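Local coordinates for protein pectinesterase (Aspergillus niger, PDB 5C1E) that hydrolyses the methyl esters of galacturonosyl units in pectin, releasing methanol and leaving free carboxylates along the polysaccharide, at residues 87-92 with 143-148; 185-190 with 196-201; 227-232 with 243-248; 176-181 with 215-220. All blocks are in the same frame, centred on the assembly; numbering follows the deposited sequence. Where two conformers were deposited one is given.

Interaction 1 (87-92 with 143-148)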
loop_
_atom_site.group_PDB
_atom_site.type_symbol
_atom_site.label_atom_id
_atom_site.label_comp_id
_atom_site.label_asym_id
_atom_site.label_seq_id
_atom_site.Cartn_x
_atom_site.Cartn_y
_atom_site.Cartn_z
ATOM N N SER A 87 -3.415 -18.521 -5.755
ATOM C CA SER A 87 -3.097 -17.947 -4.444
ATOM C C SER A 87 -3.242 -16.437 -4.490
ATOM O O SER A 87 -3.346 -15.856 -5.572
ATOM C CB SER A 87 -1.667 -18.281 -4.032
ATOM O OG SER A 87 -0.730 -17.542 -4.804
ATOM N N LEU A 88 -3.249 -15.802 -3.320
ATOM C CA LEU A 88 -3.212 -14.334 -3.260
ATOM C C LEU A 88 -2.017 -13.750 -4.005
ATOM O O LEU A 88 -2.183 -12.851 -4.816
ATOM C CB LEU A 88 -3.171 -13.847 -1.812
ATOM C CG LEU A 88 -4.466 -14.097 -1.036
ATOM C CD1 LEU A 88 -4.186 -13.902 0.451
ATOM C CD2 LEU A 88 -5.577 -13.182 -1.538
ATOM N N ASP A 89 -0.820 -14.269 -3.721
ATOM C CA ASP A 89 0.412 -13.788 -4.360
ATOM C C ASP A 89 0.390 -13.930 -5.870
ATOM O O ASP A 89 0.848 -13.038 -6.578
ATOM C CB ASP A 89 1.642 -14.523 -3.818
ATOM C CG ASP A 89 2.057 -14.023 -2.460
ATOM O OD1 ASP A 89 1.377 -13.121 -1.938
ATOM O OD2 ASP A 89 3.039 -14.552 -1.902
ATOM N N LYS A 90 -0.151 -15.043 -6.357
ATOM C CA LYS A 90 -0.230 -15.295 -7.803
ATOM C C LYS A 90 -1.251 -14.423 -8.509
ATOM O O LYS A 90 -1.186 -14.313 -9.727
ATOM C CB LYS A 90 -0.526 -16.771 -8.108
ATOM C CG LYS A 90 0.643 -17.692 -7.829
ATOM C CD LYS A 90 0.307 -19.155 -8.079
ATOM C CE LYS A 90 1.504 -20.016 -7.712
ATOM N NZ LYS A 90 1.236 -21.474 -7.884
ATOM N N SER A 91 -2.186 -13.827 -7.761
ATOM C CA SER A 91 -3.167 -12.904 -8.325
ATOM C C SER A 91 -2.617 -11.485 -8.485
ATOM O O SER A 91 -3.261 -10.647 -9.112
ATOM C CB SER A 91 -4.429 -12.852 -7.455
ATOM O OG SER A 91 -4.262 -12.030 -6.305
ATOM N N ALA A 92 -1.450 -11.216 -7.907
ATOM C CA ALA A 92 -0.940 -9.849 -7.818
ATOM C C ALA A 92 -0.452 -9.359 -9.158
ATOM O O ALA A 92 0.227 -10.082 -9.872
ATOM C CB ALA A 92 0.180 -9.756 -6.797
ATOM N N TYR A 143 -1.549 -6.000 -0.544
ATOM C CA TYR A 143 -1.162 -7.086 0.327
ATOM C C TYR A 143 0.157 -6.711 0.942
ATOM O O TYR A 143 1.196 -6.925 0.333
ATOM C CB TYR A 143 -1.048 -8.367 -0.474
ATOM C CG TYR A 143 -0.917 -9.664 0.306
ATOM C CD1 TYR A 143 -1.013 -9.719 1.700
ATOM C CD2 TYR A 143 -0.720 -10.850 -0.369
ATOM C CE1 TYR A 143 -0.904 -10.934 2.382
ATOM C CE2 TYR A 143 -0.623 -12.060 0.297
ATOM C CZ TYR A 143 -0.725 -12.102 1.671
ATOM O OH TYR A 143 -0.613 -13.329 2.321
ATOM N N VAL A 144 0.097 -6.077 2.119
ATOM C CA VAL A 144 1.311 -5.752 2.862
ATOM C C VAL A 144 1.679 -7.013 3.670
ATOM O O VAL A 144 1.448 -7.116 4.865
ATOM C CB VAL A 144 1.154 -4.475 3.703
ATOM C CG1 VAL A 144 0.947 -3.282 2.768
ATOM C CG2 VAL A 144 0.006 -4.541 4.710
ATOM N N LYS A 145 2.214 -7.992 2.960
ATOM C CA LYS A 145 2.264 -9.355 3.460
ATOM C C LYS A 145 3.253 -9.523 4.600
ATOM O O LYS A 145 2.940 -10.130 5.634
ATOM C CB LYS A 145 2.621 -10.318 2.311
ATOM C CG LYS A 145 2.774 -11.762 2.760
ATOM C CD LYS A 145 3.009 -12.679 1.566
ATOM C CE LYS A 145 2.841 -14.128 1.989
ATOM N NZ LYS A 145 3.230 -15.028 0.884
ATOM N N ALA A 146 4.462 -9.006 4.394
ATOM C CA ALA A 146 5.509 -9.103 5.405
ATOM C C ALA A 146 6.599 -8.080 5.152
ATOM O O ALA A 146 6.748 -7.574 4.034
ATOM C CB ALA A 146 6.114 -10.497 5.413
ATOM N N GLY A 147 7.382 -7.824 6.192
ATOM C CA GLY A 147 8.504 -6.906 6.128
ATOM C C GLY A 147 8.173 -5.461 6.453
ATOM O O GLY A 147 7.002 -5.087 6.582
ATOM N N THR A 148 9.217 -4.651 6.584
ATOM C CA THR A 148 9.072 -3.241 6.908
ATOM C C THR A 148 8.810 -2.471 5.622
ATOM O O THR A 148 9.493 -2.673 4.616
ATOM C CB THR A 148 10.308 -2.703 7.630
ATOM O OG1 THR A 148 11.481 -3.035 6.888
ATOM C CG2 THR A 148 10.397 -3.318 9.016
#

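Interaction 2 (185-190 with 196-201)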
loop_
_atom_site.group_PDB
_atom_site.type_symbol
_atom_site.label_atom_id
_atom_site.label_comp_id
_atom_site.label_asym_id
_atom_site.label_seq_id
_atom_site.Cartn_x
_atom_site.Cartn_y
_atom_site.Cartn_z
ATOM N N THR A 185 -8.491 -2.085 6.852
ATOM C CA THR A 185 -7.328 -2.923 7.211
ATOM C C THR A 185 -7.733 -4.325 7.654
ATOM O O THR A 185 -8.760 -4.520 8.294
ATOM C CB THR A 185 -6.443 -2.293 8.315
ATOM O OG1 THR A 185 -7.144 -2.190 9.575
ATOM C CG2 THR A 185 -5.929 -0.944 7.877
ATOM N N ALA A 186 -6.881 -5.295 7.343
ATOM C CA ALA A 186 -7.034 -6.640 7.844
ATOM C C ALA A 186 -5.663 -7.228 8.190
ATOM O O ALA A 186 -5.071 -7.992 7.420
ATOM C CB ALA A 186 -7.778 -7.499 6.823
ATOM N N SER A 187 -5.156 -6.846 9.358
ATOM C CA SER A 187 -3.836 -7.289 9.792
ATOM C C SER A 187 -3.878 -8.747 10.227
ATOM O O SER A 187 -4.806 -9.163 10.919
ATOM C CB SER A 187 -3.306 -6.438 10.940
ATOM O OG SER A 187 -2.195 -7.060 11.568
ATOM N N SER A 188 -2.840 -9.485 9.838
ATOM C CA SER A 188 -2.671 -10.886 10.214
ATOM C C SER A 188 -1.600 -11.080 11.306
ATOM O O SER A 188 -1.097 -12.197 11.504
ATOM C CB SER A 188 -2.339 -11.730 8.975
ATOM O OG SER A 188 -1.244 -11.161 8.280
ATOM N N ARG A 189 -1.309 -10.030 12.075
ATOM C CA ARG A 189 -0.470 -10.198 13.252
ATOM C C ARG A 189 -1.122 -11.228 14.181
ATOM O O ARG A 189 -2.318 -11.132 14.488
ATOM C CB ARG A 189 -0.266 -8.863 13.972
ATOM C CG ARG A 189 0.597 -8.964 15.213
ATOM C CD ARG A 189 0.998 -7.591 15.747
ATOM N NE ARG A 189 1.799 -7.695 16.968
ATOM C CZ ARG A 189 1.323 -7.709 18.223
ATOM N NH1 ARG A 189 2.165 -7.832 19.234
ATOM N NH2 ARG A 189 0.021 -7.591 18.491
ATOM N N GLU A 190 -0.345 -12.222 14.612
ATOM C CA GLU A 190 -0.930 -13.357 15.323
ATOM C C GLU A 190 -0.191 -13.873 16.567
ATOM O O GLU A 190 -0.696 -14.769 17.223
ATOM C CB GLU A 190 -1.178 -14.511 14.340
ATOM C CG GLU A 190 0.056 -15.262 13.901
ATOM C CD GLU A 190 -0.205 -16.247 12.754
ATOM O OE1 GLU A 190 0.723 -17.028 12.432
ATOM O OE2 GLU A 190 -1.310 -16.254 12.177
ATOM N N GLY A 196 5.386 -5.959 14.913
ATOM C CA GLY A 196 4.823 -5.131 13.866
ATOM C C GLY A 196 3.599 -4.308 14.228
ATOM O O GLY A 196 2.866 -4.621 15.164
ATOM N N TRP A 197 3.421 -3.224 13.478
ATOM C CA TRP A 197 2.254 -2.341 13.546
ATOM C C TRP A 197 1.856 -1.982 12.126
ATOM O O TRP A 197 2.713 -1.914 11.235
ATOM C CB TRP A 197 2.575 -0.992 14.210
ATOM C CG TRP A 197 2.894 -0.996 15.675
ATOM C CD1 TRP A 197 4.007 -1.534 16.285
ATOM C CD2 TRP A 197 2.117 -0.390 16.719
ATOM N NE1 TRP A 197 3.941 -1.324 17.645
ATOM C CE2 TRP A 197 2.793 -0.620 17.931
ATOM C CE3 TRP A 197 0.904 0.310 16.744
ATOM C CZ2 TRP A 197 2.287 -0.180 19.158
ATOM C CZ3 TRP A 197 0.410 0.766 17.962
ATOM C CH2 TRP A 197 1.096 0.505 19.150
ATOM N N TYR A 198 0.574 -1.694 11.928
ATOM C CA TYR A 198 0.176 -0.732 10.898
ATOM C C TYR A 198 0.029 0.626 11.587
ATOM O O TYR A 198 -0.702 0.752 12.595
ATOM C CB TYR A 198 -1.200 -1.007 10.307
ATOM C CG TYR A 198 -1.404 -2.248 9.448
ATOM C CD1 TYR A 198 -0.565 -3.369 9.522
ATOM C CD2 TYR A 198 -2.519 -2.317 8.613
ATOM C CE1 TYR A 198 -0.796 -4.491 8.735
ATOM C CE2 TYR A 198 -2.774 -3.427 7.842
ATOM C CZ TYR A 198 -1.926 -4.510 7.901
ATOM O OH TYR A 198 -2.230 -5.580 7.129
ATOM N N ALA A 199 0.641 1.635 10.998
ATOM C CA ALA A 199 0.429 3.014 11.428
ATOM C C ALA A 199 -0.070 3.815 10.238
ATOM O O ALA A 199 0.612 3.913 9.216
ATOM C CB ALA A 199 1.713 3.612 11.981
ATOM N N ILE A 200 -1.263 4.397 10.380
ATOM C CA ILE A 200 -1.826 5.275 9.350
ATOM C C ILE A 200 -1.753 6.701 9.889
ATOM O O ILE A 200 -2.468 7.046 10.828
ATOM C CB ILE A 200 -3.248 4.829 8.983
ATOM C CG1 ILE A 200 -3.146 3.468 8.299
ATOM C CG2 ILE A 200 -3.918 5.851 8.078
ATOM C CD1 ILE A 200 -4.409 2.676 8.319
ATOM N N ASP A 201 -0.841 7.489 9.321
ATOM C CA ASP A 201 -0.429 8.769 9.906
ATOM C C ASP A 201 -0.604 9.937 8.951
ATOM O O ASP A 201 -0.089 9.924 7.833
ATOM C CB ASP A 201 1.037 8.707 10.345
ATOM C CG ASP A 201 1.515 10.006 10.970
ATOM O OD1 ASP A 201 1.299 10.204 12.177
ATOM O OD2 ASP A 201 2.137 10.808 10.257
#

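Interaction 3 (227-232 with 243-248). With SO4 (sulfate ion), chain E.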
loop_
_atom_site.group_PDB
_atom_site.type_symbol
_atom_site.label_atom_id
_atom_site.label_comp_id
_atom_site.label_asym_id
_atom_site.label_seq_id
_atom_site.Cartn_x
_atom_site.Cartn_y
_atom_site.Cartn_z
ATOM N N ALA A 227 -4.022 -8.606 15.469
ATOM C CA ALA A 227 -4.014 -7.474 14.562
ATOM C C ALA A 227 -3.718 -6.189 15.339
ATOM O O ALA A 227 -4.386 -5.921 16.331
ATOM C CB ALA A 227 -5.372 -7.352 13.909
ATOM N N ARG A 228 -2.755 -5.403 14.868
ATOM C CA ARG A 228 -2.426 -4.123 15.499
ATOM C C ARG A 228 -2.378 -2.967 14.517
ATOM O O ARG A 228 -1.527 -2.930 13.621
ATOM C CB ARG A 228 -1.089 -4.202 16.223
ATOM C CG ARG A 228 -0.727 -2.911 16.952
ATOM C CD ARG A 228 0.246 -3.154 18.091
ATOM N NE ARG A 228 1.476 -3.771 17.631
ATOM C CZ ARG A 228 2.424 -4.223 18.448
ATOM N NH1 ARG A 228 2.280 -4.099 19.766
ATOM N NH2 ARG A 228 3.521 -4.784 17.958
ATOM N N VAL A 229 -3.291 -2.023 14.704
ATOM C CA VAL A 229 -3.440 -0.902 13.780
ATOM C C VAL A 229 -3.733 0.375 14.559
ATOM O O VAL A 229 -4.567 0.356 15.470
ATOM C CB VAL A 229 -4.609 -1.148 12.825
ATOM C CG1 VAL A 229 -4.748 -0.002 11.834
ATOM C CG2 VAL A 229 -4.443 -2.486 12.083
ATOM N N ILE A 230 -3.044 1.457 14.190
ATOM C CA ILE A 230 -3.327 2.800 14.722
ATOM C C ILE A 230 -3.599 3.784 13.589
ATOM O O ILE A 230 -2.839 3.843 12.611
ATOM C CB ILE A 230 -2.211 3.328 15.670
ATOM C CG1 ILE A 230 -2.592 4.719 16.201
ATOM C CG2 ILE A 230 -0.851 3.366 15.002
ATOM C CD1 ILE A 230 -1.796 5.126 17.419
ATOM N N TYR A 231 -4.694 4.540 13.712
ATOM C CA TYR A 231 -4.953 5.680 12.847
ATOM C C TYR A 231 -4.703 6.928 13.688
ATOM O O TYR A 231 -5.351 7.124 14.720
ATOM C CB TYR A 231 -6.400 5.704 12.355
ATOM C CG TYR A 231 -6.778 4.703 11.267
ATOM C CD1 TYR A 231 -6.971 3.358 11.574
ATOM C CD2 TYR A 231 -7.057 5.117 9.973
ATOM C CE1 TYR A 231 -7.358 2.442 10.596
ATOM C CE2 TYR A 231 -7.449 4.213 8.987
ATOM C CZ TYR A 231 -7.585 2.871 9.299
ATOM O OH TYR A 231 -7.988 1.951 8.338
ATOM N N GLN A 232 -3.743 7.740 13.266
ATOM C CA GLN A 232 -3.317 8.899 14.049
ATOM C C GLN A 232 -3.151 10.141 13.183
ATOM O O GLN A 232 -2.729 10.061 12.014
ATOM C CB GLN A 232 -2.005 8.589 14.790
ATOM C CG GLN A 232 -0.882 8.101 13.909
ATOM C CD GLN A 232 0.369 7.721 14.691
ATOM O OE1 GLN A 232 0.285 7.169 15.774
ATOM N NE2 GLN A 232 1.522 7.962 14.115
ATOM N N LYS A 243 -18.988 2.435 15.244
ATOM C CA LYS A 243 -18.249 1.391 15.976
ATOM C C LYS A 243 -16.745 1.357 15.632
ATOM O O LYS A 243 -15.940 0.817 16.400
ATOM C CB LYS A 243 -18.900 0.027 15.773
ATOM C CG LYS A 243 -20.354 -0.026 16.229
ATOM C CD LYS A 243 -20.959 -1.421 16.166
ATOM C CE LYS A 243 -20.933 -2.049 14.771
ATOM N NZ LYS A 243 -21.782 -1.347 13.768
ATOM N N GLY A 244 -16.386 1.898 14.468
ATOM C CA GLY A 244 -14.998 2.044 14.046
ATOM C C GLY A 244 -14.393 0.764 13.493
ATOM O O GLY A 244 -13.843 0.747 12.385
ATOM N N TRP A 245 -14.462 -0.300 14.277
ATOM C CA TRP A 245 -13.852 -1.565 13.917
ATOM C C TRP A 245 -14.893 -2.681 13.907
ATOM O O TRP A 245 -15.929 -2.577 14.577
ATOM C CB TRP A 245 -12.740 -1.890 14.895
ATOM C CG TRP A 245 -11.767 -0.765 15.116
ATOM C CD1 TRP A 245 -11.892 0.264 16.004
ATOM C CD2 TRP A 245 -10.522 -0.553 14.435
ATOM N NE1 TRP A 245 -10.802 1.103 15.916
ATOM C CE2 TRP A 245 -9.956 0.630 14.952
ATOM C CE3 TRP A 245 -9.839 -1.240 13.438
ATOM C CZ2 TRP A 245 -8.722 1.107 14.536
ATOM C CZ3 TRP A 245 -8.633 -0.757 13.003
ATOM C CH2 TRP A 245 -8.074 0.400 13.556
ATOM N N THR A 246 -14.632 -3.742 13.144
ATOM C CA THR A 246 -15.549 -4.880 13.100
ATOM C C THR A 246 -14.783 -6.203 13.294
ATOM O O THR A 246 -13.567 -6.216 13.534
ATOM C CB THR A 246 -16.426 -4.860 11.821
ATOM O OG1 THR A 246 -17.502 -5.802 11.936
ATOM C CG2 THR A 246 -15.613 -5.156 10.568
ATOM N N THR A 247 -15.506 -7.310 13.193
ATOM C CA THR A 247 -14.969 -8.620 13.561
ATOM C C THR A 247 -14.570 -9.460 12.356
ATOM O O THR A 247 -15.026 -9.219 11.214
ATOM C CB THR A 247 -16.033 -9.400 14.314
ATOM O OG1 THR A 247 -17.166 -9.528 13.444
ATOM C CG2 THR A 247 -16.428 -8.668 15.596
ATOM N N MET A 248 -13.703 -10.438 12.607
ATOM C CA MET A 248 -13.305 -11.409 11.593
ATOM C C MET A 248 -12.794 -12.680 12.292
ATOM O O MET A 248 -13.564 -13.606 12.457
ATOM C CB MET A 248 -12.277 -10.841 10.602
ATOM C CG MET A 248 -12.038 -11.742 9.392
ATOM S SD MET A 248 -10.869 -11.025 8.207
ATOM C CE MET A 248 -11.066 -12.123 6.811
HETATM S S SO4 E . 5.333 -5.159 21.148
HETATM O O1 SO4 E . 5.490 -3.740 21.550
HETATM O O2 SO4 E . 5.657 -5.326 19.717
HETATM O O3 SO4 E . 6.233 -6.003 21.964
HETATM O O4 SO4 E . 3.937 -5.574 21.434
#

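Interaction 4 (176-181 with 215-220)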
loop_
_atom_site.group_PDB
_atom_site.type_symbol
_atom_site.label_atom_id
_atom_site.label_comp_id
_atom_site.label_asym_id
_atom_site.label_seq_id
_atom_site.Cartn_x
_atom_site.Cartn_y
_atom_site.Cartn_z
ATOM N N ILE A 176 -6.551 7.316 1.358
ATOM C CA ILE A 176 -7.060 5.974 1.479
ATOM C C ILE A 176 -8.537 6.064 1.116
ATOM O O ILE A 176 -9.325 6.716 1.816
ATOM C CB ILE A 176 -6.789 5.427 2.888
ATOM C CG1 ILE A 176 -5.283 5.279 3.095
ATOM C CG2 ILE A 176 -7.534 4.126 3.131
ATOM C CD1 ILE A 176 -4.859 5.030 4.524
ATOM N N VAL A 177 -8.884 5.439 -0.007
ATOM C CA VAL A 177 -10.129 5.708 -0.724
ATOM C C VAL A 177 -10.976 4.445 -0.818
ATOM O O VAL A 177 -10.592 3.499 -1.489
ATOM C CB VAL A 177 -9.836 6.233 -2.140
ATOM C CG1 VAL A 177 -11.129 6.612 -2.864
ATOM C CG2 VAL A 177 -8.880 7.430 -2.080
ATOM N N SER A 178 -12.127 4.428 -0.152
ATOM C CA SER A 178 -13.029 3.274 -0.213
ATOM C C SER A 178 -13.997 3.381 -1.395
ATOM O O SER A 178 -14.690 4.405 -1.547
ATOM C CB SER A 178 -13.844 3.118 1.090
ATOM O OG SER A 178 -13.090 2.536 2.139
ATOM N N ASN A 179 -14.068 2.324 -2.213
ATOM C CA ASN A 179 -15.003 2.267 -3.355
ATOM C C ASN A 179 -16.146 1.266 -3.148
ATOM O O ASN A 179 -16.843 0.889 -4.103
ATOM C CB ASN A 179 -14.278 1.982 -4.683
ATOM C CG ASN A 179 -13.467 0.709 -4.653
ATOM O OD1 ASN A 179 -13.500 -0.029 -3.672
ATOM N ND2 ASN A 179 -12.734 0.446 -5.724
ATOM N N GLY A 180 -16.336 0.853 -1.901
ATOM C CA GLY A 180 -17.385 -0.093 -1.522
ATOM C C GLY A 180 -17.382 -0.271 -0.014
ATOM O O GLY A 180 -16.459 0.177 0.662
ATOM N N ALA A 181 -18.421 -0.900 0.514
ATOM C CA ALA A 181 -18.533 -1.145 1.942
ATOM C C ALA A 181 -17.585 -2.276 2.385
ATOM O O ALA A 181 -17.422 -3.303 1.684
ATOM C CB ALA A 181 -19.971 -1.503 2.286
ATOM N N GLU A 215 -21.172 5.829 6.922
ATOM C CA GLU A 215 -21.190 4.841 8.014
ATOM C C GLU A 215 -21.123 3.372 7.572
ATOM O O GLU A 215 -21.487 2.486 8.336
ATOM C CB GLU A 215 -22.400 5.082 8.937
ATOM C CG GLU A 215 -22.332 6.453 9.590
ATOM C CD GLU A 215 -23.333 6.681 10.705
ATOM O OE1 GLU A 215 -24.169 5.804 10.975
ATOM O OE2 GLU A 215 -23.258 7.747 11.330
ATOM N N GLU A 216 -20.609 3.104 6.366
ATOM C CA GLU A 216 -20.515 1.728 5.871
ATOM C C GLU A 216 -19.091 1.181 5.828
ATOM O O GLU A 216 -18.863 0.076 5.323
ATOM C CB GLU A 216 -21.124 1.628 4.475
ATOM C CG GLU A 216 -22.574 2.057 4.428
ATOM C CD GLU A 216 -23.254 1.748 3.111
ATOM O OE1 GLU A 216 -22.580 1.408 2.123
ATOM O OE2 GLU A 216 -24.494 1.848 3.092
ATOM N N VAL A 217 -18.127 1.955 6.312
ATOM C CA VAL A 217 -16.725 1.555 6.223
ATOM C C VAL A 217 -16.171 1.408 7.637
ATOM O O VAL A 217 -16.474 2.209 8.530
ATOM C CB VAL A 217 -15.896 2.544 5.357
ATOM C CG1 VAL A 217 -14.422 2.179 5.331
ATOM C CG2 VAL A 217 -16.420 2.562 3.928
ATOM N N TYR A 218 -15.362 0.380 7.834
ATOM C CA TYR A 218 -14.678 0.170 9.101
ATOM C C TYR A 218 -13.188 0.397 8.951
ATOM O O TYR A 218 -12.603 0.161 7.893
ATOM C CB TYR A 218 -14.941 -1.252 9.609
ATOM C CG TYR A 218 -16.402 -1.504 9.940
ATOM C CD1 TYR A 218 -16.915 -1.195 11.188
ATOM C CD2 TYR A 218 -17.255 -2.051 8.996
ATOM C CE1 TYR A 218 -18.256 -1.424 11.495
ATOM C CE2 TYR A 218 -18.592 -2.285 9.283
ATOM C CZ TYR A 218 -19.086 -1.974 10.534
ATOM O OH TYR A 218 -20.412 -2.211 10.806
ATOM N N LEU A 219 -12.579 0.877 10.019
ATOM C CA LEU A 219 -11.157 1.140 10.045
ATOM C C LEU A 219 -10.383 -0.175 9.878
ATOM O O LEU A 219 -9.282 -0.215 9.303
ATOM C CB LEU A 219 -10.795 1.819 11.365
ATOM C CG LEU A 219 -11.394 3.212 11.594
ATOM C CD1 LEU A 219 -11.179 3.620 13.042
ATOM C CD2 LEU A 219 -10.804 4.244 10.634
ATOM N N GLY A 220 -10.977 -1.255 10.363
ATOM C CA GLY A 220 -10.361 -2.548 10.211
ATOM C C GLY A 220 -11.130 -3.684 10.840
ATOM O O GLY A 220 -12.133 -3.479 11.557
#

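Interaction 1 (87-92 with 143-148)
Leu88 and Asp89, on the short turn between helix 82-85 and strand 94-96, both lean against the ring of Tyr143. The close-packed half is apolar. CB of Leu88 lies 3.8 Å from CE2 of Tyr143, and its CD1 methyl reaches on to the phenol end, 4.1 Å from OH of Tyr143; the two side chains cross at about a right angle. With its CG anti to its own backbone N (chi1 -168°), the tyrosine projects from strand 142-146 toward the turn. CB of Lys145 sits 3.6 Å above the plane of the Tyr143 ring, near its rim, and Phe164 also stacks on the ring. A broad aromatic suits a place where a strand must reach a loop lying well off its backbone.

The looser half is polar and only partly buried. Asp89 OD2 takes a 2.8 Å salt bridge from Lys145 NZ, approached on the syn side but 28° out of the carboxylate plane. The extended lysine chain carries the ammonium past the ring to the carboxylate, and a glycerol makes a weak bond to the same oxygen. Behind, Ser91 N and Ser91 OG both bond to Leu88 O, and Ser87 OG accepts from Lys90 N in an ST motif, so the turn's serines brace its backbone.

The two carboxylate oxygens thus fare differently. OD1 of Asp89, 3.2 Å from CE2 of Tyr143, is buried with no polar partner, so the charge is probably compensated largely through OD2. Lysine probably helps to keep Asp89 ionised, though the aspartate was modelled in two conformers and the bridge describes one.

Interaction 2 (185-190 with 196-201)
Tyr198 spans the space between strands 182-187 and 198-201, and its ring is touched from two directions. CB of Ser187 lies over one face, 4.1 Å from the ring centroid of Tyr198 and 25° off the normal, in a CH-pi contact. Thr185 comes at the ring edge instead, its CG2 methyl 3.7 Å from Tyr198 CD2 as the two side chains slide past each other in opposite directions. The same methyl meets CD1 of Ile200 tip to tip at 4.0 Å. Small residues on one strand thus leave room for larger ones on the other.

The next shell fixes these groups. Tyr198 OH is hydrogen-bonded to the carbonyl of Gly165, which secures the far end of the ring. Thr185 OG1 is bonded to Leu219 O, and with that hydroxyl committed to the neighbouring strand the threonine offers its methyl to the interior. Ser187 OG, anti to its own N (chi1 166°), accepts from Arg189 N at 3.1 Å and closes an ST turn as the strand ends. Beyond it the extended Arg189 passes Gly196, its CD 3.6 Å from Gly196 O. The guanidinium is held by Asp194 O and Leu226 O, so two backbone carbonyls fix the head of the arginine.

The axes of 185-187 and 198-201 come within 10.1 Å, too far for backbone bonding, with N-to-C directions 154° apart, nearly antiparallel. This is the separation of two facing sheets filled by inward side chains, as inside the parallel beta-helix of pectin methylesterases, and here it lies beneath the predicted active site, where Ala186 neighbours Asp161.

Interaction 3 (227-232 with 243-248)
Trp245 sends its indole from an irregular loop onto Val229 and Tyr231 of strand 228-232. Its backbone keeps its distance, CA being 10.4 Å from CA of Val229, and only the far end of the long, flat indole bridges the gap. At CB the first torsion (chi1 -50°) sets CG beside the backbone N and points the six-membered ring at the strand. On the pyrrole side, NE1 is hydrogen-bonded to Glu274 OE2, which helps to fix the rotation of the indole, while Tyr256 stacks on it. Farther out, CZ3 of Trp245 reaches CB of Val229 at 4.0 Å. CZ2 turns to the other neighbour, 4.1 Å from Tyr231 CD1.

Val229 and Tyr231 are two apart on one strand and so face the same way, as strand residues in a coil of the parallel beta-helix do; Trp245 belongs to the long excursion between strands 235-236 and 255-259. CH2 of Trp245, its outermost atom, touches both, 3.8 Å from CG1 of Val229, which lies in the plane of the indole, and 3.7 Å from CE1 of Tyr231. The aromatic planes are inclined at 68°, with the phenol anchored by Tyr231 OH on Leu219 O. From the reverse side of the strand, Arg228 grips a sulfate, probably from the crystallisation liquor, with NH1 and NH2 at 2.8 Å from its O4 and O2; NH2 also bonds Gly196 O.

Interaction 4 (176-181 with 215-220)
Ser178 OG is hydrogen-bonded to the hydroxyl of Tyr162 and rests against both methyls of Val217. OG of Ser178 is 3.5 Å from CG1 of Val217 and 3.8 Å from its CG2. Ser178 CB adds a third touch, 3.9 Å from the same CG2. Serine is compact enough to let the branched valine close in, and the tyrosine takes care of its polar atom. The valine has CG1 anti to its backbone N (chi1 177°), which puts both methyls within reach of Ser178 OG; Ile184 also touches the valine.

Next, the chain leaves strand 175-178, and Gly180 passes with its carbonyl O 4.0 Å from Val217 CG2. Ala181 then meets Glu216 near the surface. Its methyl lies 3.6 Å from Glu216 O and 4.0 Å from CB of Glu216, while the extended glutamate chain brings OE1 to 3.9 Å from Ala181 CB. Alanine allows the backbones to come close, the CA atoms of Ala181 and Glu216 being 5.3 Å apart.

The contact joins the end of strand 175-178 and the turn after it to the entry of strand 217-220 in another beta-helix sheet. With neither hydrogen bond nor salt bridge between the segments, van der Waals fit probably carries the cohesion: buried around Val217, where methyls meet a serine hydroxyl and a carbonyl, weaker at the exposed Glu216, whose carboxylate probably stays charged.

All four contacts involve coils of one beta-helix or the loops between them. Interactions 2 and 3, with centres 9 Å apart, are coupled by the neighbouring strands 198-201 and 228-232: Ile200 N lies 2.8 Å from Ile230 O, and Ile200 O lies 2.8 Å from Gln232 N. Leu219 O is an acceptor shared by interactions 2, 3 and 4, and Gly244 O reaches Leu219 N at 2.7 Å. Interaction 1 joins the group where Val144 CG2 packs 3.5 Å from Tyr198 OH. From the side chain of the predicted active-site Asp161, that of Ala186 in interaction 2 is about 4 Å away, that of Leu88 about 9 Å, and those of Trp245 and Val217 about 10 Å.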